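Endo-1,3-beta-glucanase, family GH16 (Zobellia galactanivorans, PDB 4BPZ) probably hydrolyses internal beta-1,3-glucosidic bonds of glucans such as algal laminarin, through the family 16 glycoside hydrolase domain that makes up this chain. Local coordinates at residues V100-P105 with D245-D250; W111-T116 with I145-G150. The protein carries 1 engineered substitution. All blocks are in the same frame, centred on the assembly; numbering follows the deposited sequence.

How the interactions relate
From the N terminus, the chain first runs through Val100-Pro105 and then, after a short connection, through Trp111-Thr116, the strand that follows. Interaction 2 closes early: after an intervening 28 residues the chain returns as Ile145-Gly150 and pairs antiparallel with it, in the sheet that holds the glycan. Interaction 1 closes late, when Asp245-Asp250 pairs antiparallel with Val100-Pro105 across a gap of 139 residues, so the loop of interaction 2 is nested inside that of interaction 1. The two contacts belong to facing layers of a beta sandwich and meet between them, where Phe247 CZ lies 3.6 Å from Ile114 CG1 and Val100 also touches Ile114.

Interaction 1: V100-P105 with D245-D250; sequences VRAKLP and DIFEID. With CA (calcium ion), chain E.
Arg101 and Asp250 lie side by side and point the same way. CG of Arg101 stands anti to the backbone N (chi1 -179°), which carries the extended chain along its partner: CB and CG pass 4.1 Å from Asp250 CB, CD comes within 3.6 Å of Asp250 OD2, NE and CZ follow farther off, and NH1 ends in a salt bridge of 2.8 Å to OD2. The oxygen lies in the guanidinium plane, yet NH1 meets it from above the carboxylate plane, the two planes being 65° apart. Asp250 suits this corner because its carboxylate serves two cations: OD1 binds calcium at 2.4 Å, beside its own backbone O, in a site completed by Glu18, Glu20, Gly62 and water. A methionine in place of Arg101 would probably leave OD2 without its charged mate and the carboxylate held less firmly against turning.

The strands form an antiparallel ladder in one layer of the family 16 jelly-roll sandwich, with Lys103 and Glu248 as a hydrogen-bonded pair (Lys103 N to Glu248 O 2.8 Å). Their extended side chains run together on the Arg101 face, where a water joins Lys103 NZ to Glu248 OE1, while Thr63 holds Glu248 OE2. Apolar residues suit the other face, which packs on the second layer: Leu104 CD2 lies 3.5 Å from Phe247 CE1, and Ile249 CD1 covers the rim of one face of the Phe247 ring.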
loop_
_atom_site.group_PDB
_atom_site.type_symbol
_atom_site.label_atom_id
_atom_site.label_comp_id
_atom_site.label_asym_id
_atom_site.label_seq_id
_atom_site.Cartn_x
_atom_site.Cartn_y
_atom_site.Cartn_z
ATOM N N VAL A 100 -7.225 0.271 -8.319
ATOM C CA VAL A 100 -7.690 0.918 -7.085
ATOM C C VAL A 100 -8.074 2.334 -7.446
ATOM O O VAL A 100 -7.225 3.129 -7.899
ATOM C CB VAL A 100 -6.592 0.904 -5.976
ATOM C CG1 VAL A 100 -7.165 1.522 -4.719
ATOM C CG2 VAL A 100 -6.133 -0.513 -5.670
ATOM N N ARG A 101 -9.347 2.686 -7.250
ATOM C CA ARG A 101 -9.802 4.048 -7.569
ATOM C C ARG A 101 -9.855 4.826 -6.243
ATOM O O ARG A 101 -10.495 4.364 -5.272
ATOM C CB ARG A 101 -11.207 3.973 -8.187
ATOM C CG ARG A 101 -11.742 5.357 -8.562
ATOM C CD ARG A 101 -13.002 5.200 -9.433
ATOM N NE ARG A 101 -13.399 6.501 -9.959
ATOM C CZ ARG A 101 -14.467 7.173 -9.568
ATOM N NH1 ARG A 101 -15.216 6.796 -8.539
ATOM N NH2 ARG A 101 -14.737 8.351 -10.126
ATOM N N ALA A 102 -9.148 5.954 -6.146
ATOM C CA ALA A 102 -8.961 6.612 -4.871
ATOM C C ALA A 102 -8.736 8.102 -5.016
ATOM O O ALA A 102 -8.332 8.588 -6.049
ATOM C CB ALA A 102 -7.681 6.010 -4.177
ATOM N N LYS A 103 -8.948 8.783 -3.876
ATOM C CA LYS A 103 -8.581 10.164 -3.604
ATOM C C LYS A 103 -7.539 10.132 -2.522
ATOM O O LYS A 103 -7.691 9.425 -1.515
ATOM C CB LYS A 103 -9.775 10.997 -3.140
ATOM C CG LYS A 103 -10.709 11.383 -4.279
ATOM C CD LYS A 103 -11.914 12.173 -3.734
ATOM C CE LYS A 103 -12.898 12.399 -4.809
ATOM N NZ LYS A 103 -13.998 13.302 -4.252
ATOM N N LEU A 104 -6.446 10.889 -2.710
ATOM C CA LEU A 104 -5.282 10.845 -1.821
ATOM C C LEU A 104 -5.349 11.919 -0.735
ATOM O O LEU A 104 -5.972 12.987 -0.973
ATOM C CB LEU A 104 -3.959 10.939 -2.627
ATOM C CG LEU A 104 -3.847 9.940 -3.751
ATOM C CD1 LEU A 104 -2.486 10.071 -4.397
ATOM C CD2 LEU A 104 -4.117 8.519 -3.353
ATOM N N PRO A 105 -4.652 11.765 0.377
ATOM C CA PRO A 105 -4.590 12.861 1.360
ATOM C C PRO A 105 -3.941 14.090 0.739
ATOM O O PRO A 105 -2.953 13.998 -0.008
ATOM C CB PRO A 105 -3.720 12.251 2.485
ATOM C CG PRO A 105 -3.699 10.786 2.228
ATOM C CD PRO A 105 -4.030 10.512 0.817
ATOM N N ASP A 245 -6.280 13.480 8.307
ATOM C CA ASP A 245 -6.503 13.482 6.861
ATOM C C ASP A 245 -6.916 12.102 6.421
ATOM O O ASP A 245 -6.622 11.100 7.129
ATOM C CB ASP A 245 -5.269 13.919 6.071
ATOM C CG ASP A 245 -5.595 14.575 4.767
ATOM O OD1 ASP A 245 -6.787 14.782 4.443
ATOM O OD2 ASP A 245 -4.633 14.890 4.033
ATOM N N ILE A 246 -7.547 12.010 5.268
ATOM C CA ILE A 246 -8.132 10.799 4.731
ATOM C C ILE A 246 -7.563 10.400 3.389
ATOM O O ILE A 246 -7.328 11.206 2.529
ATOM C CB ILE A 246 -9.687 10.944 4.659
ATOM C CG1 ILE A 246 -10.300 10.786 6.059
ATOM C CG2 ILE A 246 -10.341 9.977 3.672
ATOM C CD1 ILE A 246 -11.782 11.230 6.169
ATOM N N PHE A 247 -7.434 9.080 3.219
ATOM C CA PHE A 247 -7.179 8.376 1.939
ATOM C C PHE A 247 -8.461 7.619 1.622
ATOM O O PHE A 247 -8.860 6.773 2.432
ATOM C CB PHE A 247 -6.024 7.430 2.228
ATOM C CG PHE A 247 -5.479 6.589 1.095
ATOM C CD1 PHE A 247 -5.814 6.771 -0.233
ATOM C CD2 PHE A 247 -4.583 5.566 1.417
ATOM C CE1 PHE A 247 -5.276 5.941 -1.212
ATOM C CE2 PHE A 247 -4.050 4.760 0.453
ATOM C CZ PHE A 247 -4.374 4.972 -0.850
ATOM N N GLU A 248 -9.157 7.997 0.580
ATOM C CA GLU A 248 -10.477 7.493 0.288
ATOM C C GLU A 248 -10.414 6.591 -0.933
ATOM O O GLU A 248 -9.980 6.996 -2.010
ATOM C CB GLU A 248 -11.425 8.658 0.019
ATOM C CG GLU A 248 -12.827 8.168 -0.144
ATOM C CD GLU A 248 -13.864 9.245 -0.376
ATOM O OE1 GLU A 248 -13.486 10.360 -0.753
ATOM O OE2 GLU A 248 -15.056 8.963 -0.207
ATOM N N ILE A 249 -10.871 5.354 -0.754
ATOM C CA ILE A 249 -10.769 4.323 -1.801
ATOM C C ILE A 249 -12.167 3.869 -2.189
ATOM O O ILE A 249 -12.939 3.333 -1.387
ATOM C CB ILE A 249 -9.889 3.141 -1.256
ATOM C CG1 ILE A 249 -8.483 3.666 -1.062
ATOM C CG2 ILE A 249 -9.955 1.999 -2.243
ATOM C CD1 ILE A 249 -7.678 2.776 -0.264
ATOM N N ASP A 250 -12.535 4.102 -3.434
ATOM C CA ASP A 250 -13.856 3.697 -3.958
ATOM C C ASP A 250 -13.947 2.193 -4.145
ATOM O O ASP A 250 -14.958 1.560 -3.831
ATOM C CB ASP A 250 -14.086 4.471 -5.267
ATOM C CG ASP A 250 -15.460 4.227 -5.841
ATOM O OD1 ASP A 250 -16.410 3.883 -5.103
ATOM O OD2 ASP A 250 -15.576 4.399 -7.082
HETATM CA CA CA E . -17.330 2.016 -3.964
HETATM O O HOH W 1 -15.406 11.511 -2.267
HETATM O O HOH W 2 -8.564 13.237 0.579
HETATM O O HOH W 3 -17.517 0.960 -6.104
#

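Interaction 2: W111-T116 with I145-G150. With GLC (alpha-D-glucopyranose), chain C.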
loop_
_atom_site.group_PDB
_atom_site.type_symbol
_atom_site.label_atom_id
_atom_site.label_comp_id
_atom_site.label_asym_id
_atom_site.label_seq_id
_atom_site.Cartn_x
_atom_site.Cartn_y
_atom_site.Cartn_z
ATOM N N TRP A 111 1.885 10.145 3.904
ATOM C CA TRP A 111 2.566 9.227 2.990
ATOM C C TRP A 111 1.623 8.084 2.688
ATOM O O TRP A 111 1.750 6.981 3.313
ATOM C CB TRP A 111 3.897 8.806 3.609
ATOM C CG TRP A 111 4.720 7.829 2.834
ATOM C CD1 TRP A 111 4.519 7.354 1.552
ATOM C CD2 TRP A 111 5.907 7.196 3.340
ATOM N NE1 TRP A 111 5.532 6.432 1.234
ATOM C CE2 TRP A 111 6.356 6.335 2.324
ATOM C CE3 TRP A 111 6.624 7.299 4.522
ATOM C CZ2 TRP A 111 7.517 5.582 2.473
ATOM C CZ3 TRP A 111 7.806 6.549 4.678
ATOM C CH2 TRP A 111 8.239 5.716 3.648
ATOM N N PRO A 112 0.688 8.238 1.813
ATOM C CA PRO A 112 -0.224 7.130 1.458
ATOM C C PRO A 112 0.479 6.159 0.524
ATOM O O PRO A 112 1.386 6.528 -0.228
ATOM C CB PRO A 112 -1.359 7.851 0.667
ATOM C CG PRO A 112 -0.593 8.982 -0.051
ATOM C CD PRO A 112 0.406 9.483 0.999
ATOM N N ALA A 113 0.004 4.904 0.534
ATOM C CA ALA A 113 0.543 3.921 -0.369
ATOM C C ALA A 113 -0.480 2.832 -0.683
ATOM O O ALA A 113 -1.298 2.450 0.163
ATOM C CB ALA A 113 1.791 3.275 0.201
ATOM N N ILE A 114 -0.370 2.345 -1.917
ATOM C CA ILE A 114 -1.062 1.150 -2.446
ATOM C C ILE A 114 0.110 0.279 -2.920
ATOM O O ILE A 114 0.826 0.712 -3.845
ATOM C CB ILE A 114 -1.963 1.473 -3.596
ATOM C CG1 ILE A 114 -3.024 2.541 -3.214
ATOM C CG2 ILE A 114 -2.649 0.189 -4.114
ATOM C CD1 ILE A 114 -3.775 3.127 -4.399
ATOM N N TRP A 115 0.317 -0.903 -2.365
ATOM C CA TRP A 115 1.556 -1.608 -2.725
ATOM C C TRP A 115 1.382 -3.072 -2.395
ATOM O O TRP A 115 0.341 -3.492 -1.911
ATOM C CB TRP A 115 2.750 -0.959 -2.012
ATOM C CG TRP A 115 2.677 -0.919 -0.510
ATOM C CD1 TRP A 115 1.810 -0.238 0.295
ATOM C CD2 TRP A 115 3.638 -1.499 0.392
ATOM N NE1 TRP A 115 2.150 -0.344 1.611
ATOM C CE2 TRP A 115 3.268 -1.111 1.684
ATOM C CE3 TRP A 115 4.799 -2.291 0.220
ATOM C CZ2 TRP A 115 4.043 -1.421 2.839
ATOM C CZ3 TRP A 115 5.555 -2.615 1.323
ATOM C CH2 TRP A 115 5.205 -2.200 2.632
ATOM N N THR A 116 2.382 -3.851 -2.731
ATOM C CA THR A 116 2.352 -5.313 -2.509
ATOM C C THR A 116 3.625 -5.747 -1.797
ATOM O O THR A 116 4.668 -5.133 -1.908
ATOM C CB THR A 116 2.224 -6.109 -3.826
ATOM O OG1 THR A 116 3.499 -6.181 -4.485
ATOM C CG2 THR A 116 1.144 -5.585 -4.765
ATOM N N ILE A 145 2.304 0.352 -6.268
ATOM C CA ILE A 145 1.346 0.823 -7.274
ATOM C C ILE A 145 1.157 2.327 -7.147
ATOM O O ILE A 145 1.048 3.022 -8.150
ATOM C CB ILE A 145 0.045 0.051 -7.125
ATOM C CG1 ILE A 145 0.323 -1.459 -7.223
ATOM C CG2 ILE A 145 -0.947 0.550 -8.172
ATOM C CD1 ILE A 145 -0.921 -2.308 -7.018
ATOM N N LEU A 146 1.144 2.849 -5.932
ATOM C CA LEU A 146 1.057 4.289 -5.714
ATOM C C LEU A 146 1.735 4.594 -4.426
ATOM O O LEU A 146 1.505 3.942 -3.386
ATOM C CB LEU A 146 -0.450 4.656 -5.577
ATOM C CG LEU A 146 -0.835 6.107 -5.201
ATOM C CD1 LEU A 146 -0.812 6.375 -3.739
ATOM C CD2 LEU A 146 -0.073 7.137 -6.104
ATOM N N GLU A 147 2.647 5.611 -4.398
ATOM C CA GLU A 147 2.987 6.336 -3.208
ATOM C C GLU A 147 2.932 7.821 -3.517
ATOM O O GLU A 147 3.153 8.236 -4.661
ATOM C CB GLU A 147 4.379 6.017 -2.717
ATOM C CG GLU A 147 4.646 4.563 -2.387
ATOM C CD GLU A 147 6.090 4.336 -1.937
ATOM O OE1 GLU A 147 6.474 4.632 -0.796
ATOM O OE2 GLU A 147 6.964 3.913 -2.806
ATOM N N GLN A 148 2.637 8.637 -2.497
ATOM C CA GLN A 148 2.959 10.056 -2.588
ATOM C C GLN A 148 3.771 10.431 -1.415
ATOM O O GLN A 148 3.514 9.942 -0.294
ATOM C CB GLN A 148 1.705 10.946 -2.659
ATOM C CG GLN A 148 0.987 11.048 -3.960
ATOM C CD GLN A 148 0.197 12.317 -4.032
ATOM O OE1 GLN A 148 -0.662 12.630 -3.157
ATOM N NE2 GLN A 148 0.368 13.008 -5.109
ATOM N N ASN A 149 4.788 11.266 -1.613
ATOM C CA ASN A 149 5.490 11.822 -0.498
ATOM C C ASN A 149 4.715 12.971 0.142
ATOM O O ASN A 149 3.682 13.370 -0.321
ATOM C CB ASN A 149 6.954 12.179 -0.868
ATOM C CG ASN A 149 7.055 13.221 -1.951
ATOM O OD1 ASN A 149 7.927 13.075 -2.879
ATOM N ND2 ASN A 149 6.234 14.210 -1.918
ATOM N N GLY A 150 5.234 13.494 1.246
ATOM C CA GLY A 150 4.514 14.484 2.044
ATOM C C GLY A 150 4.641 15.883 1.518
ATOM O O GLY A 150 3.787 16.725 1.852
HETATM C C1 GLC C . 7.807 0.944 -0.407
HETATM C C2 GLC C . 8.909 0.887 0.705
HETATM C C3 GLC C . 8.209 0.452 2.002
HETATM C C4 GLC C . 7.095 1.350 2.321
HETATM C C5 GLC C . 6.102 1.136 1.204
HETATM C C6 GLC C . 4.843 1.963 1.335
HETATM O O1 GLC C . 7.445 -0.330 -0.895
HETATM O O2 GLC C . 9.887 -0.021 0.266
HETATM O O3 GLC C . 9.208 0.461 3.107
HETATM O O4 GLC C . 6.537 1.010 3.605
HETATM O O5 GLC C . 6.729 1.557 -0.029
HETATM O O6 GLC C . 5.119 3.359 1.352
#
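Glu147 OE1 takes two hydrogen bonds, from Trp111 NE1 at 2.9 Å and from the glucose hydroxyl O6 at 2.8 Å. The indole nitrogen meets OE1 on its anti side with the oxygen in the ring plane, and ring and carboxylate are nearly coplanar, 23° apart, so the bond limits how the carboxylate can turn. Tryptophan suits the place because it joins a broad apolar surface to a single N-H. Between Trp111 and Trp115 on the strand, Ala113 is small enough for its CB to touch the sugar C6 at 3.5 Å. Trp115 offers a ring face instead: glucose C5 sits 3.4 Å above its centre. With Trp115 CG between the backbone N and the carbonyl carbon (chi1 58°), the ring stands with a face to the sugar; its NE1 donates to Asn227.

Glu147 and Asp144 are acidic residues of the E-x-D-x-x-E signature of family 16 laminarinases, whose first position holds the engineered Ser142; all line the glycan pocket. A classic beta bulge belongs to this signature: Ile145 and Leu146 both face Ile114, whose O accepts from Ile145 N at 2.9 Å and from Leu146 N at 3.0 Å. Ile114 N bonds to Leu146 O. Behind the sugar-binding face, branched aliphatic side chains fill the sandwich interior, with Ile114 CD1 3.8 Å from Leu146 CB and Tyr189 of the facing layer touching Ile114, Ile145 and Leu146.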